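Local atomic coordinates of FAD dependent oxidoreductase domain-containing protein (Deinococcus radiodurans R1, PDB entry 3C4N), a protein that probably acts as an FAD-dependent oxidoreductase, although its substrate is not known, and binds ADP in its nucleotide pocket in the crystal. Residues 101-106 against 163-168; 110-115 against 179-184. All coordinates share one frame; numbering follows the deposited sequence.

In the fold
Along the chain the four segments alternate: 101-106, 110-115, 163-168, 179-184. Helix 96-107 and the loop after it thus supply the first half of both contacts, and strand 167-169 with the following helix 171-183 the second half. The centres lie about 19 Å apart, and a probable hydrogen bond from Leu-110 N to Gln-105 O (2.8 Å) joins the two. Contact 1 ties the helix to the mixed sheet that contains strands 118-127, 159-163 and 167-169; no other protein chain of the assembly touches it. Contact 2 lies next to the second subunit and beside helix 46-58, whose start carries a glycine pattern consistent with a Rossmann-type nucleotide-binding turn. Neither reaches the ADP site.

Contact 1. Residues 101-106 against 163-168; sequences WTREQL and DPRALT
Arg-103 reaches from helix 96-107 to Arg-165 and Leu-167, its guanidinium lying between them, with Arg-165 NH2 over one face and Leu-167 CD1 over the other. The polar part is a single weak hydrogen bond: Arg-103 NH1 gives to Arg-165 O at 2.8 Å, but the N-H...O angle is just 128°. The Arg-103 side chain is extended through chi2 and bends at chi3 (104°), which brings NH1 to the Arg-165 carbonyl.

The two arginines form a like-charge pair, Arg-103 NE to Arg-165 NH2 measuring 3.5 Å. Their planes are 39° apart and the overlap is offset toward the rim, so this is not a flat stack. Glu-100, about one turn before Arg-103 on the helix, forms a salt bridge with Arg-165 NH2, which probably offsets the closeness of the two positive groups.

Apolar packing falls to Leu-167, whose CD1 rests 3.5 Å from Arg-103 CG; the two side chains cross at about a right angle. Trp-86 touches both residues.

Asp-163 OD1 accepts from Arg-165 N (2.7 Å), making an Asx turn within the type I beta turn from Asp-163 to Ala-166; OD2 is bonded to Thr-87 OG1 and Ala-88 N. The turn connects strands 159-163 and 167-169, which both pair antiparallel with strand 118-127. Helix 96-107 thus meets both the turn and the start of strand 167-169.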
# COMPACT_ATOMS: atom_id res chain seq x y z
N TRP A 101 -26.44 9.40 6.55
CA TRP A 101 -25.69 8.16 6.62
C TRP A 101 -24.20 8.50 6.56
O TRP A 101 -23.38 7.97 7.33
CB TRP A 101 -26.08 7.25 5.45
CG TRP A 101 -25.47 5.89 5.54
CD1 TRP A 101 -25.98 4.80 6.18
CD2 TRP A 101 -24.20 5.49 5.02
NE1 TRP A 101 -25.10 3.75 6.11
CE2 TRP A 101 -24.00 4.14 5.40
CE3 TRP A 101 -23.20 6.14 4.28
CZ2 TRP A 101 -22.84 3.44 5.06
CZ3 TRP A 101 -22.05 5.44 3.95
CH2 TRP A 101 -21.88 4.10 4.34
N THR A 102 -23.84 9.40 5.65
CA THR A 102 -22.45 9.82 5.52
C THR A 102 -21.99 10.47 6.82
O THR A 102 -20.89 10.21 7.29
CB THR A 102 -22.26 10.84 4.35
OG1 THR A 102 -22.56 10.19 3.11
CG2 THR A 102 -20.82 11.37 4.32
N ARG A 103 -22.85 11.30 7.42
CA ARG A 103 -22.48 11.97 8.67
C ARG A 103 -22.19 10.95 9.76
O ARG A 103 -21.20 11.08 10.48
CB ARG A 103 -23.58 12.94 9.15
CG ARG A 103 -23.00 14.06 10.03
CD ARG A 103 -24.01 14.99 10.69
NE ARG A 103 -24.13 14.62 12.09
CZ ARG A 103 -24.03 15.45 13.13
NH1 ARG A 103 -23.82 16.74 12.99
NH2 ARG A 103 -24.11 14.95 14.35
N GLU A 104 -23.06 9.95 9.88
CA GLU A 104 -22.91 8.90 10.88
C GLU A 104 -21.60 8.14 10.70
O GLU A 104 -20.91 7.84 11.68
CB GLU A 104 -24.09 7.92 10.80
CG GLU A 104 -24.19 7.03 12.02
CD GLU A 104 -25.47 6.20 12.09
OE1 GLU A 104 -25.88 5.86 13.22
OE2 GLU A 104 -26.05 5.88 11.03
N GLN A 105 -21.26 7.84 9.45
CA GLN A 105 -20.02 7.14 9.12
C GLN A 105 -18.83 7.95 9.63
O GLN A 105 -17.93 7.41 10.29
CB GLN A 105 -19.90 6.94 7.60
CG GLN A 105 -20.78 5.87 7.01
CD GLN A 105 -20.38 4.48 7.45
OE1 GLN A 105 -21.09 3.84 8.23
NE2 GLN A 105 -19.23 3.99 6.95
N LEU A 106 -18.83 9.24 9.32
CA LEU A 106 -17.78 10.17 9.74
C LEU A 106 -17.52 10.11 11.24
O LEU A 106 -16.41 9.82 11.67
CB LEU A 106 -18.16 11.59 9.33
CG LEU A 106 -17.59 12.23 8.05
CD1 LEU A 106 -17.12 11.21 7.06
CD2 LEU A 106 -18.64 13.13 7.44
N ASP A 163 -26.01 26.64 10.78
CA ASP A 163 -26.20 25.19 10.75
C ASP A 163 -25.42 24.63 11.92
O ASP A 163 -24.20 24.45 11.84
CB ASP A 163 -25.70 24.58 9.43
CG ASP A 163 -25.57 23.06 9.50
OD1 ASP A 163 -25.98 22.46 10.52
OD2 ASP A 163 -25.05 22.46 8.54
N PRO A 164 -26.10 24.36 13.04
CA PRO A 164 -25.45 23.83 14.25
C PRO A 164 -24.90 22.42 14.11
O PRO A 164 -24.10 21.98 14.93
CB PRO A 164 -26.56 23.91 15.30
CG PRO A 164 -27.43 25.03 14.80
CD PRO A 164 -27.50 24.72 13.32
N ARG A 165 -25.31 21.70 13.06
CA ARG A 165 -24.82 20.33 12.88
C ARG A 165 -23.66 20.19 11.90
O ARG A 165 -23.28 19.08 11.53
CB ARG A 165 -25.98 19.42 12.43
CG ARG A 165 -27.22 19.48 13.32
CD ARG A 165 -28.27 18.52 12.81
NE ARG A 165 -27.79 17.14 12.87
CZ ARG A 165 -28.04 16.22 11.95
NH1 ARG A 165 -28.77 16.54 10.89
NH2 ARG A 165 -27.58 14.98 12.07
N ALA A 166 -23.08 21.31 11.46
CA ALA A 166 -21.97 21.24 10.51
C ALA A 166 -20.75 20.60 11.17
O ALA A 166 -20.54 20.72 12.37
CB ALA A 166 -21.63 22.65 9.99
N LEU A 167 -19.94 19.91 10.37
CA LEU A 167 -18.75 19.24 10.87
C LEU A 167 -17.53 19.49 9.98
O LEU A 167 -17.67 19.68 8.77
CB LEU A 167 -18.98 17.73 10.90
CG LEU A 167 -20.15 17.07 11.63
CD1 LEU A 167 -20.11 15.59 11.33
CD2 LEU A 167 -20.05 17.32 13.13
N THR A 168 -16.33 19.48 10.56
CA THR A 168 -15.12 19.62 9.75
C THR A 168 -14.22 18.42 10.00
O THR A 168 -14.11 17.93 11.12
CB THR A 168 -14.31 20.91 10.04
OG1 THR A 168 -14.13 21.08 11.45
CG2 THR A 168 -15.00 22.12 9.45

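Contact 2. Residues 110-115 against 179-184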
# COMPACT_ATOMS: atom_id res chain seq x y z
N LEU A 110 -16.28 5.16 10.10
CA LEU A 110 -16.63 4.03 9.21
C LEU A 110 -16.86 2.75 10.00
O LEU A 110 -16.95 1.67 9.42
CB LEU A 110 -15.51 3.79 8.19
CG LEU A 110 -15.06 5.01 7.37
CD1 LEU A 110 -13.83 4.68 6.52
CD2 LEU A 110 -16.21 5.46 6.51
N GLY A 111 -16.93 2.88 11.32
CA GLY A 111 -17.13 1.72 12.17
C GLY A 111 -15.94 0.78 12.17
O GLY A 111 -16.11 -0.43 12.25
N SER A 112 -14.73 1.34 12.10
CA SER A 112 -13.52 0.53 12.06
C SER A 112 -12.74 0.57 13.37
O SER A 112 -11.59 0.15 13.42
CB SER A 112 -12.60 1.03 10.95
OG SER A 112 -12.13 2.32 11.29
N GLY A 113 -13.36 1.10 14.41
CA GLY A 113 -12.68 1.20 15.68
C GLY A 113 -11.44 2.07 15.57
O GLY A 113 -10.63 2.13 16.49
N LYS A 114 -11.28 2.75 14.44
CA LYS A 114 -10.13 3.62 14.23
C LYS A 114 -10.42 5.07 14.61
O LYS A 114 -11.55 5.43 14.94
CB LYS A 114 -9.67 3.55 12.76
CG LYS A 114 -9.02 2.23 12.35
CD LYS A 114 -7.73 1.98 13.13
CE LYS A 114 -6.95 0.77 12.62
NZ LYS A 114 -7.50 -0.53 13.04
N THR A 115 -9.37 5.89 14.57
CA THR A 115 -9.47 7.29 14.91
C THR A 115 -9.62 8.18 13.68
O THR A 115 -8.84 8.10 12.72
CB THR A 115 -8.23 7.76 15.71
OG1 THR A 115 -8.28 9.17 15.92
CG2 THR A 115 -6.96 7.41 14.95
N ALA A 179 -8.48 3.42 2.74
CA ALA A 179 -7.56 2.58 1.99
C ALA A 179 -6.87 1.61 2.96
O ALA A 179 -6.85 0.41 2.72
CB ALA A 179 -6.52 3.44 1.26
N GLN A 180 -6.33 2.13 4.05
CA GLN A 180 -5.66 1.28 5.02
C GLN A 180 -6.49 0.08 5.42
O GLN A 180 -6.05 -1.07 5.30
CB GLN A 180 -5.27 2.10 6.25
CG GLN A 180 -4.16 3.06 5.94
CD GLN A 180 -3.70 3.82 7.14
OE1 GLN A 180 -4.51 4.18 8.01
NE2 GLN A 180 -2.39 4.10 7.20
N GLN A 181 -7.71 0.35 5.89
CA GLN A 181 -8.65 -0.68 6.31
C GLN A 181 -8.95 -1.66 5.17
O GLN A 181 -9.10 -2.85 5.41
CB GLN A 181 -9.95 -0.03 6.80
CG GLN A 181 -9.88 0.62 8.17
CD GLN A 181 -9.29 -0.30 9.23
OE1 GLN A 181 -8.07 -0.30 9.43
NE2 GLN A 181 -10.13 -1.09 9.89
N ALA A 182 -9.05 -1.15 3.94
CA ALA A 182 -9.33 -2.01 2.79
C ALA A 182 -8.17 -2.98 2.56
O ALA A 182 -8.37 -4.16 2.25
CB ALA A 182 -9.56 -1.16 1.54
N ILE A 183 -6.96 -2.44 2.71
CA ILE A 183 -5.73 -3.22 2.55
C ILE A 183 -5.59 -4.24 3.66
O ILE A 183 -5.15 -5.37 3.44
CB ILE A 183 -4.48 -2.31 2.59
CG1 ILE A 183 -4.46 -1.40 1.35
CG2 ILE A 183 -3.25 -3.17 2.67
CD1 ILE A 183 -3.55 -0.17 1.51
N GLY A 184 -5.97 -3.84 4.87
CA GLY A 184 -5.90 -4.75 6.01
C GLY A 184 -6.96 -5.81 5.87
O GLY A 184 -7.02 -6.74 6.66
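Two bent chains bring Lys-114 and Gln-181 together. In Gln-181, CG lies anti to the carbonyl carbon (chi1 -75°) and the chain folds at chi2, which carries the amide out from helix 171-183 toward the loop. Lys-114 has its CG placed likewise and bends at both chi2 (-63°) and chi4 (-77°), curling its aliphatic part over the glutamine instead of reaching straight out. The side chains pass obliquely, with Lys-114 CG 4.0 Å from Gln-181 CD.

Ser-112 meets the same glutamine with its CB, which is 3.9 Å from Gln-181 CG and 4.0 Å from Gln-181 CD. Gln-181 is thus the one residue of the helical segment that carries the contact, touched by the serine methylene and the lysine chain. These distances describe van der Waals packing, and the 136 Å² buried in all fits a small surface contact.

The hydroxyl of Ser-112 is turned back to its own loop, where OG is hydrogen-bonded to Ala-109 O. Ser-112 OG also appears to accept from Lys-114 N at 3.3 Å in an ST turn, though the place of that nitrogen is doubtful.

Leu-177, one turn earlier on the helix, is touched by Ser-112 and Lys-114, and Phe-53 of helix 46-58 by Gln-181. Lys-114 and Gln-181 also pack on Gly-184 of the second subunit, while Ile-183 meets its counterpart there. The geometry is that of a loop, between helix 96-107 and strand 118-127, whose Ser-112 and Lys-114 side chains pack on one glutamine near the C-terminal part of helix 171-183, next to the contact with the second subunit.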